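Local coordinates for protein serine protease MT3772 (Mycobacterium tuberculosis, PDB 3K6Y) that cleaves proteins as a serine endopeptidase and probably helps the bacterium resist oxidative and acid stress, at residues H75-S80 with V230-C235; D100-V105 with G157-G162. All coordinates share one frame; numbering follows the deposited sequence.

Contact 1 (H75-S80 with V230-C235); sequences HVVAGS and VGTGAC
Val77 meets Thr232 chiefly through its backbone carbonyl. Val77 O lies 3.4 Å from Thr232 CB. Farther out, the CG2 methyls of Val77 and Thr232 touch at 4.2 Å, with the two side chains crossing at about a right angle. Val77 O also takes two bonds from its own segment, from Ser80 N and from Ser80 OG, the latter at 2.7 Å. The backbone bond closes a type II beta turn from Val77 to Ser80, and the hydroxyl bond adds a second grip on the same oxygen.

Ala78 follows. Its CA-H makes a bent CH...O contact with Thr232 O, with 3.4 Å between Ala78 CA and that oxygen. Its methyl sits 3.6 Å from Ala234 O.

This turn belongs to the loop that follows strand 69-72 in the first barrel of the chymotrypsin-like double-barrel fold. The same loop carries His75, the predicted general base, which is hydrogen-bonded to Asp104 through ND1 and to Ser183 through NE2. Segment 230-235, near the C terminus, packs on the residues that follow this histidine.

Gly79, at positive phi, gives the backbone bond of the contact. Gly79 N donates to Thr232 O at 2.9 Å and a nearly straight 163°, although it reaches the oxygen from above the carbonyl plane. The backbone N of Cys235, whose SG is disulfide-bonded to Cys54, lies near Gly79 CA.

At Ser80 the polarity of the exchange reverses. Thr232 OG1 donates to Ser80 O at 2.8 Å, directed at an in-plane lone pair of that oxygen. Thr232 turns OG1 between its backbone N and carbonyl carbon (chi1 52°), which aims the hydroxyl at Ser80 and sets CG2 against Ser80 OG, 3.9 Å away.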
loop_
_atom_site.group_PDB
_atom_site.type_symbol
_atom_site.label_atom_id
_atom_site.label_comp_id
_atom_site.label_asym_id
_atom_site.label_seq_id
_atom_site.Cartn_x
_atom_site.Cartn_y
_atom_site.Cartn_z
ATOM N N HIS A 75 -2.772 5.900 8.575
ATOM C CA HIS A 75 -2.641 7.129 7.791
ATOM C C HIS A 75 -1.559 8.060 8.317
ATOM O O HIS A 75 -1.168 8.994 7.630
ATOM C CB HIS A 75 -3.979 7.862 7.648
ATOM C CG HIS A 75 -4.450 8.551 8.900
ATOM N ND1 HIS A 75 -5.466 8.052 9.696
ATOM C CD2 HIS A 75 -4.092 9.738 9.456
ATOM C CE1 HIS A 75 -5.709 8.905 10.682
ATOM N NE2 HIS A 75 -4.881 9.928 10.565
ATOM N N VAL A 76 -1.032 7.800 9.511
ATOM C CA VAL A 76 0.092 8.590 10.008
ATOM C C VAL A 76 1.401 8.226 9.296
ATOM O O VAL A 76 2.314 9.045 9.253
ATOM C CB VAL A 76 0.179 8.451 11.543
ATOM C CG1 VAL A 76 1.466 8.983 12.138
ATOM C CG2 VAL A 76 -1.003 9.142 12.161
ATOM N N VAL A 77 1.474 7.018 8.716
ATOM C CA VAL A 77 2.675 6.578 8.023
ATOM C C VAL A 77 2.435 6.240 6.549
ATOM O O VAL A 77 3.383 5.886 5.849
ATOM C CB VAL A 77 3.342 5.345 8.753
ATOM C CG1 VAL A 77 3.736 5.718 10.175
ATOM C CG2 VAL A 77 2.426 4.114 8.747
ATOM N N ALA A 78 1.196 6.377 6.078
ATOM C CA ALA A 78 0.842 5.975 4.710
ATOM C C ALA A 78 1.681 6.696 3.670
ATOM O O ALA A 78 1.782 7.913 3.693
ATOM C CB ALA A 78 -0.618 6.253 4.462
ATOM N N GLY A 79 2.285 5.931 2.767
ATOM C CA GLY A 79 3.069 6.496 1.682
ATOM C C GLY A 79 4.479 6.887 2.049
ATOM O O GLY A 79 5.225 7.321 1.187
ATOM N N SER A 80 4.853 6.742 3.321
ATOM C CA SER A 80 6.153 7.183 3.772
ATOM C C SER A 80 7.243 6.178 3.475
ATOM O O SER A 80 6.975 4.998 3.234
ATOM C CB SER A 80 6.134 7.426 5.277
ATOM O OG SER A 80 6.006 6.230 6.030
ATOM N N VAL A 230 6.808 -4.054 6.481
ATOM C CA VAL A 230 5.727 -4.269 5.522
ATOM C C VAL A 230 5.619 -2.916 4.767
ATOM O O VAL A 230 6.097 -1.887 5.259
ATOM C CB VAL A 230 4.416 -4.711 6.241
ATOM C CG1 VAL A 230 4.652 -6.017 7.001
ATOM C CG2 VAL A 230 3.870 -3.627 7.181
ATOM N N GLY A 231 4.995 -2.878 3.622
ATOM C CA GLY A 231 4.951 -1.545 2.991
ATOM C C GLY A 231 4.017 -0.573 3.707
ATOM O O GLY A 231 3.230 -0.963 4.588
ATOM N N THR A 232 4.046 0.680 3.269
ATOM C CA THR A 232 3.142 1.706 3.778
ATOM C C THR A 232 2.132 2.157 2.736
ATOM O O THR A 232 1.484 3.195 2.903
ATOM C CB THR A 232 3.905 2.903 4.297
ATOM O OG1 THR A 232 4.797 3.315 3.263
ATOM C CG2 THR A 232 4.657 2.553 5.582
ATOM N N GLY A 233 1.942 1.379 1.678
ATOM C CA GLY A 233 0.835 1.619 0.764
ATOM C C GLY A 233 0.912 2.923 -0.017
ATOM O O GLY A 233 1.987 3.463 -0.305
ATOM N N ALA A 234 -0.257 3.432 -0.383
ATOM C CA ALA A 234 -0.370 4.619 -1.210
ATOM C C ALA A 234 -0.407 5.865 -0.351
ATOM O O ALA A 234 -0.735 5.832 0.840
ATOM C CB ALA A 234 -1.630 4.543 -2.054
ATOM N N CYS A 235 -0.122 6.996 -0.977
ATOM C CA CYS A 235 -0.355 8.288 -0.348
ATOM C C CYS A 235 -1.838 8.509 -0.183
ATOM O O CYS A 235 -2.639 8.216 -1.093
ATOM C CB CYS A 235 0.217 9.410 -1.212
ATOM S SG CYS A 235 1.997 9.214 -1.455
#

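Contact 2 (D100-V105 with G157-G162); sequences DPSVDV and GPDIYG
The Tyr161 ring meets Pro101 obliquely, with Pro101 CB 3.5 Å from Tyr161 CE1. One face of the ring carries Ile160 CG1, 3.9 Å above the plane and displaced from the ring centre. Tyr161 OH is hydrogen-bonded to Tyr99 OH. The second flat group is the Asp104 carboxylate, with Ile160 CG2 3.3 Å from Asp104 OD1. Asp104 is the predicted aspartate of a Ser-His-Asp catalytic triad, and His75 is the partner of this carboxylate. Asp104 CG stands anti to the backbone N (chi1 -163°), which carries the carboxylate to the Ile160 methyl.

Asp104 lies in a G1 beta bulge: Asp104 and Val105 both face Asp100. Asp100 OD1 in turn holds the loop by accepting from Ser102 N and Val103 N. This loop of the first barrel packs on a type I turn, Asp159 to Gly162, of the second. Asp159 OD1 accepts from Tyr161 N in an Asx turn, 45° out of the carboxylate plane.

Across the contact, Ile160 N makes a weak bond to Pro101 O, 3.5 Å long but nearly straight. One water bridges the side chains, 2.6 Å from Ser102 OG and donating to Asp159 OD2 at 2.8 Å.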
loop_
_atom_site.group_PDB
_atom_site.type_symbol
_atom_site.label_atom_id
_atom_site.label_comp_id
_atom_site.label_asym_id
_atom_site.label_seq_id
_atom_site.Cartn_x
_atom_site.Cartn_y
_atom_site.Cartn_z
ATOM N N ASP A 100 -2.452 -1.772 8.462
ATOM C CA ASP A 100 -3.802 -2.183 8.073
ATOM C C ASP A 100 -4.596 -0.919 7.723
ATOM O O ASP A 100 -5.031 -0.172 8.591
ATOM C CB ASP A 100 -4.482 -2.952 9.207
ATOM C CG ASP A 100 -5.840 -3.497 8.818
ATOM O OD1 ASP A 100 -6.522 -2.869 7.981
ATOM O OD2 ASP A 100 -6.237 -4.542 9.389
ATOM N N PRO A 101 -4.770 -0.652 6.424
ATOM C CA PRO A 101 -5.437 0.564 5.982
ATOM C C PRO A 101 -6.952 0.483 6.059
ATOM O O PRO A 101 -7.618 1.492 5.801
ATOM C CB PRO A 101 -4.980 0.670 4.528
ATOM C CG PRO A 101 -4.835 -0.733 4.087
ATOM C CD PRO A 101 -4.273 -1.464 5.295
ATOM N N SER A 102 -7.486 -0.690 6.383
ATOM C CA SER A 102 -8.933 -0.876 6.522
ATOM C C SER A 102 -9.338 -0.478 7.924
ATOM O O SER A 102 -10.213 0.372 8.113
ATOM C CB SER A 102 -9.337 -2.321 6.230
ATOM O OG SER A 102 -8.995 -2.697 4.901
ATOM N N VAL A 103 -8.710 -1.088 8.926
ATOM C CA VAL A 103 -8.969 -0.697 10.304
ATOM C C VAL A 103 -8.337 0.694 10.567
ATOM O O VAL A 103 -8.879 1.476 11.353
ATOM C CB VAL A 103 -8.432 -1.767 11.282
ATOM C CG1 VAL A 103 -8.609 -1.333 12.718
ATOM C CG2 VAL A 103 -9.126 -3.115 11.054
ATOM N N ASP A 104 -7.223 0.994 9.873
ATOM C CA ASP A 104 -6.429 2.233 10.002
ATOM C C ASP A 104 -5.513 2.180 11.224
ATOM O O ASP A 104 -5.563 3.071 12.076
ATOM C CB ASP A 104 -7.269 3.519 9.959
ATOM C CG ASP A 104 -6.434 4.761 9.691
ATOM O OD1 ASP A 104 -7.019 5.875 9.712
ATOM O OD2 ASP A 104 -5.207 4.657 9.465
ATOM N N VAL A 105 -4.688 1.132 11.296
ATOM C CA VAL A 105 -3.748 0.978 12.412
ATOM C C VAL A 105 -2.419 0.502 11.868
ATOM O O VAL A 105 -2.390 -0.318 10.949
ATOM C CB VAL A 105 -4.259 -0.049 13.445
ATOM C CG1 VAL A 105 -3.194 -0.348 14.524
ATOM C CG2 VAL A 105 -5.519 0.453 14.101
ATOM N N GLY A 157 -17.818 3.414 6.246
ATOM C CA GLY A 157 -17.331 4.421 5.326
ATOM C C GLY A 157 -16.124 3.908 4.560
ATOM O O GLY A 157 -15.745 2.734 4.704
ATOM N N PRO A 158 -15.490 4.783 3.767
ATOM C CA PRO A 158 -14.340 4.336 2.962
ATOM C C PRO A 158 -13.121 4.086 3.845
ATOM O O PRO A 158 -12.989 4.691 4.928
ATOM C CB PRO A 158 -14.062 5.545 2.067
ATOM C CG PRO A 158 -14.560 6.735 2.892
ATOM C CD PRO A 158 -15.777 6.224 3.603
ATOM N N ASP A 159 -12.221 3.226 3.372
ATOM C CA ASP A 159 -10.920 3.086 4.028
ATOM C C ASP A 159 -10.055 4.287 3.682
ATOM O O ASP A 159 -10.515 5.199 2.976
ATOM C CB ASP A 159 -10.271 1.736 3.704
ATOM C CG ASP A 159 -9.774 1.604 2.266
ATOM O OD1 ASP A 159 -9.632 2.608 1.526
ATOM O OD2 ASP A 159 -9.504 0.434 1.897
ATOM N N ILE A 160 -8.819 4.325 4.178
ATOM C CA ILE A 160 -8.032 5.550 4.052
ATOM C C ILE A 160 -7.675 5.894 2.605
ATOM O O ILE A 160 -7.330 7.043 2.309
ATOM C CB ILE A 160 -6.770 5.542 4.931
ATOM C CG1 ILE A 160 -5.793 4.460 4.498
ATOM C CG2 ILE A 160 -7.152 5.415 6.408
ATOM C CD1 ILE A 160 -4.454 4.550 5.228
ATOM N N TYR A 161 -7.743 4.904 1.717
ATOM C CA TYR A 161 -7.439 5.132 0.307
ATOM C C TYR A 161 -8.660 5.442 -0.544
ATOM O O TYR A 161 -8.523 5.708 -1.745
ATOM C CB TYR A 161 -6.800 3.890 -0.290
ATOM C CG TYR A 161 -5.560 3.364 0.397
ATOM C CD1 TYR A 161 -5.438 1.989 0.627
ATOM C CD2 TYR A 161 -4.509 4.199 0.746
ATOM C CE1 TYR A 161 -4.301 1.431 1.199
ATOM C CE2 TYR A 161 -3.345 3.652 1.378
ATOM C CZ TYR A 161 -3.264 2.267 1.581
ATOM O OH TYR A 161 -2.120 1.744 2.162
ATOM N N GLY A 162 -9.846 5.356 0.043
ATOM C CA GLY A 162 -11.058 5.480 -0.763
ATOM C C GLY A 162 -11.210 4.283 -1.685
ATOM O O GLY A 162 -11.750 4.412 -2.786
HETATM O O HOH W 1 -10.732 -1.733 3.178
#

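From the N terminus, the chain first reaches 75-80, after strand 69-72 of the first barrel. It passes through strands 82-87 and 90-100 to the turn 100-105, still in that barrel. Contact 2 closes when strand 143-157 of the second barrel ends in 157-162, so it ties barrel to barrel. The chain completes the second barrel and helix 214-218, then returns to the first barrel, where 230-235 closes contact 1. Contact 2 therefore lies wholly within the larger loop. Their centres are about 11 Å apart. The predicted triad pair His75 and Asp104 joins them, and they meet again where Tyr161 OH lies 3.3 Å from Gly233 CA. Both also touch the second subunit.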